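Local coordinates for putative uncharacterized protein (Cyanothece, PDB 3CSX) that is of unknown molecular function but is a metal-binding protein associated with nitrogen fixation, built as a helical hairpin, at residues L27-L41 with V53-E65. Numbering follows the deposited sequence.
Sequences LNSKAGQMKMDLHDL and VETAEKTYEIFRE
Met34 and Ile62 carry the apolar contact, each a knob set into a hole of the partner helix. Met34 enters the hole made by Thr55, Lys58, Thr59 and Ile62; its chain leaves with CG beside the backbone N (chi1 -73°) and bends twice more, which turns CE over the aliphatic part of Lys58, 3.7 Å from Lys58 CB. Ile62 sits among Leu27, Lys30, Ala31 and Met34, its CG2 4.0 Å from Met34 CG and its CG1 3.9 Å from Leu27 CD1. Cutting Ile62 back to an alanine would remove CG1, CG2 and CD1, and is likely to open a gap between Leu27 and Met34. Farther along, Leu38 CD1 meets Thr55 CG2 at 3.9 Å, and Leu41 reaches Thr55 tip to tip. The segments belong to helices 14-44 and 52-77, which form the antiparallel helical hairpin of a Rop-like chain; locally the axes approach to 9.3 Å, with 154° between their N-to-C directions. One aromatic contact flanks the knobs: Ala31 CB lies over a face of the Phe63 ring in a CH-pi interaction, 3.9 Å from the centroid, while Lys35 CB stands at the ring edge. Leu66 of helix 52-77 also packs on Ala31. No hydrogen bond joins the two segments; the threonine hydroxyls turn back along their own chain. Thr59 OG1 donates to Thr55 O at 2.9 Å from above the carbonyl plane, on the face opposite Thr59 N, so that oxygen takes two donors. Thr55 OG1 is hydrogen-bonded to Asn51 O, just ahead of helix 52-77. At the other end Glu65 crosses Leu27 at about a right angle, OE1 lying beside both leucine methyls.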
loop_
_atom_site.group_PDB
_atom_site.type_symbol
_atom_site.label_atom_id
_atom_site.label_comp_id
_atom_site.label_asym_id
_atom_site.label_seq_id
_atom_site.Cartn_x
_atom_site.Cartn_y
_atom_site.Cartn_z
ATOM N N LEU B 27 -11.770 -9.462 0.932
ATOM C CA LEU B 27 -10.772 -9.165 1.920
ATOM C C LEU B 27 -11.244 -8.085 2.888
ATOM O O LEU B 27 -10.907 -8.121 4.065
ATOM C CB LEU B 27 -9.483 -8.710 1.247
ATOM C CG LEU B 27 -8.248 -8.739 2.133
ATOM C CD1 LEU B 27 -7.948 -10.168 2.654
ATOM C CD2 LEU B 27 -7.078 -8.167 1.301
ATOM N N ASN B 28 -12.033 -7.143 2.393
ATOM C CA ASN B 28 -12.554 -6.082 3.270
ATOM C C ASN B 28 -13.410 -6.707 4.367
ATOM O O ASN B 28 -13.335 -6.286 5.513
ATOM C CB ASN B 28 -13.280 -5.002 2.457
ATOM C CG ASN B 28 -13.620 -3.783 3.274
ATOM O OD1 ASN B 28 -14.781 -3.547 3.575
ATOM N ND2 ASN B 28 -12.616 -3.007 3.652
ATOM N N SER B 29 -14.153 -7.778 4.029
ATOM C CA SER B 29 -14.938 -8.523 5.019
ATOM C C SER B 29 -14.087 -9.202 6.062
ATOM O O SER B 29 -14.404 -9.112 7.250
ATOM C CB SER B 29 -15.850 -9.555 4.344
ATOM O OG SER B 29 -16.655 -8.902 3.397
ATOM N N LYS B 30 -12.989 -9.848 5.619
ATOM C CA LYS B 30 -12.100 -10.558 6.502
ATOM C C LYS B 30 -11.396 -9.566 7.422
ATOM O O LYS B 30 -11.191 -9.831 8.601
ATOM C CB LYS B 30 -11.037 -11.318 5.712
ATOM C CG LYS B 30 -11.501 -12.627 5.029
ATOM C CD LYS B 30 -12.152 -13.585 6.010
ATOM C CE LYS B 30 -11.125 -14.426 6.757
ATOM N NZ LYS B 30 -11.787 -15.517 7.532
ATOM N N ALA B 31 -11.059 -8.414 6.860
ATOM C CA ALA B 31 -10.398 -7.344 7.622
ATOM C C ALA B 31 -11.322 -6.844 8.706
ATOM O O ALA B 31 -10.906 -6.702 9.849
ATOM C CB ALA B 31 -10.020 -6.204 6.713
ATOM N N GLY B 32 -12.575 -6.570 8.332
ATOM C CA GLY B 32 -13.613 -6.219 9.305
ATOM C C GLY B 32 -13.721 -7.190 10.458
ATOM O O GLY B 32 -13.971 -6.783 11.608
ATOM N N GLN B 33 -13.537 -8.488 10.170
ATOM C CA GLN B 33 -13.592 -9.502 11.212
ATOM C C GLN B 33 -12.478 -9.394 12.191
ATOM O O GLN B 33 -12.697 -9.548 13.372
ATOM C CB GLN B 33 -13.549 -10.930 10.639
ATOM C CG GLN B 33 -14.867 -11.377 10.127
ATOM C CD GLN B 33 -14.693 -12.453 9.082
ATOM O OE1 GLN B 33 -13.764 -13.278 9.181
ATOM N NE2 GLN B 33 -15.526 -12.425 8.063
ATOM N N MET B 34 -11.266 -9.140 11.699
ATOM C CA MET B 34 -10.138 -9.014 12.544
ATOM C C MET B 34 -10.243 -7.713 13.323
ATOM O O MET B 34 -9.870 -7.684 14.498
ATOM C CB MET B 34 -8.816 -9.104 11.751
ATOM C CG MET B 34 -8.498 -10.549 11.258
ATOM S SD MET B 34 -8.333 -11.679 12.637
ATOM C CE MET B 34 -7.151 -10.909 13.759
ATOM N N LYS B 35 -10.754 -6.657 12.675
ATOM C CA LYS B 35 -10.957 -5.400 13.384
ATOM C C LYS B 35 -11.824 -5.656 14.609
ATOM O O LYS B 35 -11.457 -5.284 15.722
ATOM C CB LYS B 35 -11.638 -4.398 12.470
ATOM C CG LYS B 35 -12.084 -3.079 13.155
ATOM C CD LYS B 35 -12.638 -2.184 12.072
ATOM C CE LYS B 35 -13.399 -0.971 12.628
ATOM N NZ LYS B 35 -14.806 -1.377 12.968
ATOM N N MET B 36 -12.987 -6.287 14.391
ATOM C CA MET B 36 -13.909 -6.537 15.506
ATOM C C MET B 36 -13.316 -7.412 16.585
ATOM O O MET B 36 -13.495 -7.153 17.742
ATOM C CB MET B 36 -15.261 -7.057 15.017
ATOM C CG MET B 36 -16.283 -7.069 16.152
ATOM S SD MET B 36 -16.680 -5.407 16.789
ATOM C CE MET B 36 -17.634 -4.858 15.451
ATOM N N ASP B 37 -12.561 -8.442 16.209
ATOM C CA ASP B 37 -11.914 -9.259 17.174
ATOM C C ASP B 37 -10.855 -8.526 17.978
ATOM O O ASP B 37 -10.711 -8.729 19.194
ATOM C CB ASP B 37 -11.375 -10.526 16.490
ATOM C CG ASP B 37 -12.497 -11.469 16.095
ATOM O OD1 ASP B 37 -13.723 -11.183 16.358
ATOM O OD2 ASP B 37 -12.182 -12.487 15.478
ATOM N N LEU B 38 -10.129 -7.643 17.322
ATOM C CA LEU B 38 -9.140 -6.902 18.056
ATOM C C LEU B 38 -9.855 -5.944 19.012
ATOM O O LEU B 38 -9.448 -5.787 20.144
ATOM C CB LEU B 38 -8.226 -6.141 17.111
ATOM C CG LEU B 38 -7.191 -5.318 17.894
ATOM C CD1 LEU B 38 -6.302 -6.170 18.879
ATOM C CD2 LEU B 38 -6.348 -4.498 16.921
ATOM N N HIS B 39 -10.910 -5.321 18.521
ATOM C CA HIS B 39 -11.713 -4.414 19.378
ATOM C C HIS B 39 -12.193 -5.145 20.616
ATOM O O HIS B 39 -12.046 -4.676 21.741
ATOM C CB HIS B 39 -12.872 -3.850 18.578
ATOM C CG HIS B 39 -13.930 -3.256 19.440
ATOM N ND1 HIS B 39 -14.908 -4.031 20.047
ATOM C CD2 HIS B 39 -14.149 -1.979 19.830
ATOM C CE1 HIS B 39 -15.685 -3.238 20.782
ATOM N NE2 HIS B 39 -15.240 -1.995 20.668
ATOM N N ASP B 40 -12.779 -6.324 20.406
ATOM C CA ASP B 40 -13.302 -7.107 21.511
ATOM C C ASP B 40 -12.240 -7.546 22.512
ATOM O O ASP B 40 -12.489 -7.548 23.715
ATOM C CB ASP B 40 -14.101 -8.324 20.989
ATOM C CG ASP B 40 -15.385 -7.930 20.268
ATOM O OD1 ASP B 40 -15.758 -6.715 20.288
ATOM O OD2 ASP B 40 -16.015 -8.851 19.654
ATOM N N LEU B 41 -11.043 -7.887 22.020
ATOM C CA LEU B 41 -9.886 -8.135 22.871
ATOM C C LEU B 41 -9.570 -6.920 23.768
ATOM O O LEU B 41 -9.442 -7.043 24.990
ATOM C CB LEU B 41 -8.644 -8.523 22.030
ATOM C CG LEU B 41 -7.344 -8.857 22.817
ATOM C CD1 LEU B 41 -7.590 -9.869 23.949
ATOM C CD2 LEU B 41 -6.290 -9.418 21.834
ATOM N N VAL B 53 -0.252 -9.064 21.228
ATOM C CA VAL B 53 0.683 -8.845 20.122
ATOM C C VAL B 53 0.327 -9.712 18.939
ATOM O O VAL B 53 0.287 -9.237 17.813
ATOM C CB VAL B 53 2.166 -9.023 20.544
ATOM C CG1 VAL B 53 3.110 -8.853 19.329
ATOM C CG2 VAL B 53 2.516 -8.038 21.629
ATOM N N GLU B 54 0.015 -10.981 19.199
ATOM C CA GLU B 54 -0.374 -11.900 18.148
ATOM C C GLU B 54 -1.589 -11.426 17.381
ATOM O O GLU B 54 -1.605 -11.408 16.145
ATOM C CB GLU B 54 -0.670 -13.279 18.746
ATOM C CG GLU B 54 -0.648 -14.371 17.733
ATOM C CD GLU B 54 -0.418 -15.736 18.364
ATOM O OE1 GLU B 54 -1.080 -16.057 19.375
ATOM O OE2 GLU B 54 0.441 -16.481 17.846
ATOM N N THR B 55 -2.612 -11.036 18.130
ATOM C CA THR B 55 -3.840 -10.567 17.536
ATOM C C THR B 55 -3.614 -9.302 16.722
ATOM O O THR B 55 -4.099 -9.212 15.616
ATOM C CB THR B 55 -4.962 -10.384 18.597
ATOM O OG1 THR B 55 -5.176 -11.625 19.309
ATOM C CG2 THR B 55 -6.259 -9.957 17.945
ATOM N N ALA B 56 -2.880 -8.331 17.271
ATOM C CA ALA B 56 -2.512 -7.112 16.524
ATOM C C ALA B 56 -1.699 -7.388 15.244
ATOM O O ALA B 56 -1.933 -6.802 14.221
ATOM C CB ALA B 56 -1.757 -6.169 17.424
ATOM N N GLU B 57 -0.744 -8.311 15.316
ATOM C CA GLU B 57 0.016 -8.665 14.110
ATOM C C GLU B 57 -0.880 -9.208 13.014
ATOM O O GLU B 57 -0.738 -8.819 11.889
ATOM C CB GLU B 57 1.169 -9.641 14.440
ATOM C CG GLU B 57 1.929 -10.218 13.203
ATOM C CD GLU B 57 2.629 -9.159 12.375
ATOM O OE1 GLU B 57 2.982 -8.097 12.926
ATOM O OE2 GLU B 57 2.852 -9.397 11.166
ATOM N N LYS B 58 -1.784 -10.134 13.349
ATOM C CA LYS B 58 -2.693 -10.761 12.397
ATOM C C LYS B 58 -3.573 -9.690 11.727
ATOM O O LYS B 58 -3.779 -9.647 10.499
ATOM C CB LYS B 58 -3.536 -11.743 13.230
ATOM C CG LYS B 58 -4.246 -12.899 12.522
ATOM C CD LYS B 58 -4.443 -14.042 13.579
ATOM C CE LYS B 58 -5.275 -13.556 14.816
ATOM N NZ LYS B 58 -4.819 -13.922 16.228
ATOM N N THR B 59 -4.084 -8.798 12.570
ATOM C CA THR B 59 -4.906 -7.692 12.121
ATOM C C THR B 59 -4.101 -6.772 11.197
ATOM O O THR B 59 -4.570 -6.379 10.128
ATOM C CB THR B 59 -5.454 -6.926 13.331
ATOM O OG1 THR B 59 -6.214 -7.827 14.135
ATOM C CG2 THR B 59 -6.386 -5.782 12.842
ATOM N N TYR B 60 -2.882 -6.452 11.602
ATOM C CA TYR B 60 -2.034 -5.561 10.796
ATOM C C TYR B 60 -1.821 -6.120 9.393
ATOM O O TYR B 60 -1.958 -5.416 8.400
ATOM C CB TYR B 60 -0.694 -5.330 11.491
ATOM C CG TYR B 60 0.309 -4.748 10.542
ATOM C CD1 TYR B 60 0.244 -3.405 10.173
ATOM C CD2 TYR B 60 1.313 -5.560 9.988
ATOM C CE1 TYR B 60 1.152 -2.879 9.275
ATOM C CE2 TYR B 60 2.212 -5.059 9.092
ATOM C CZ TYR B 60 2.143 -3.707 8.748
ATOM O OH TYR B 60 3.052 -3.194 7.837
ATOM N N GLU B 61 -1.518 -7.424 9.312
ATOM C CA GLU B 61 -1.191 -8.020 8.054
ATOM C C GLU B 61 -2.310 -7.983 7.055
ATOM O O GLU B 61 -2.086 -7.689 5.893
ATOM C CB GLU B 61 -0.683 -9.450 8.283
ATOM C CG GLU B 61 0.645 -9.453 9.034
ATOM C CD GLU B 61 1.766 -8.647 8.359
ATOM O OE1 GLU B 61 1.710 -8.376 7.134
ATOM O OE2 GLU B 61 2.735 -8.290 9.076
ATOM N N ILE B 62 -3.530 -8.270 7.510
ATOM C CA ILE B 62 -4.666 -8.214 6.648
ATOM C C ILE B 62 -4.957 -6.766 6.161
ATOM O O ILE B 62 -5.229 -6.529 4.990
ATOM C CB ILE B 62 -5.923 -8.963 7.278
ATOM C CG1 ILE B 62 -7.051 -9.103 6.250
ATOM C CG2 ILE B 62 -6.433 -8.342 8.571
ATOM C CD1 ILE B 62 -7.701 -7.842 5.890
ATOM N N PHE B 63 -4.880 -5.801 7.055
ATOM C CA PHE B 63 -5.078 -4.405 6.617
ATOM C C PHE B 63 -3.984 -3.913 5.707
ATOM O O PHE B 63 -4.242 -3.128 4.774
ATOM C CB PHE B 63 -5.311 -3.488 7.825
ATOM C CG PHE B 63 -6.739 -3.509 8.310
ATOM C CD1 PHE B 63 -7.702 -2.691 7.705
ATOM C CD2 PHE B 63 -7.131 -4.348 9.349
ATOM C CE1 PHE B 63 -9.031 -2.709 8.147
ATOM C CE2 PHE B 63 -8.472 -4.395 9.776
ATOM C CZ PHE B 63 -9.406 -3.569 9.187
ATOM N N ARG B 64 -2.758 -4.398 5.919
ATOM C CA ARG B 64 -1.673 -4.036 5.001
ATOM C C ARG B 64 -1.954 -4.596 3.635
ATOM O O ARG B 64 -1.789 -3.911 2.623
ATOM C CB ARG B 64 -0.314 -4.572 5.464
ATOM C CG ARG B 64 0.801 -4.142 4.486
ATOM C CD ARG B 64 2.125 -4.622 4.993
ATOM N NE ARG B 64 3.251 -4.308 4.099
ATOM C CZ ARG B 64 3.812 -3.099 3.948
ATOM N NH1 ARG B 64 3.361 -2.040 4.605
ATOM N NH2 ARG B 64 4.828 -2.950 3.109
ATOM N N GLU B 65 -2.359 -5.873 3.580
ATOM C CA GLU B 65 -2.659 -6.445 2.260
ATOM C C GLU B 65 -3.825 -5.690 1.592
ATOM O O GLU B 65 -3.831 -5.393 0.382
ATOM C CB GLU B 65 -2.965 -7.956 2.355
ATOM C CG GLU B 65 -3.023 -8.588 0.944
ATOM C CD GLU B 65 -3.772 -9.923 0.904
ATOM O OE1 GLU B 65 -4.288 -10.344 1.952
ATOM O OE2 GLU B 65 -3.820 -10.548 -0.183
#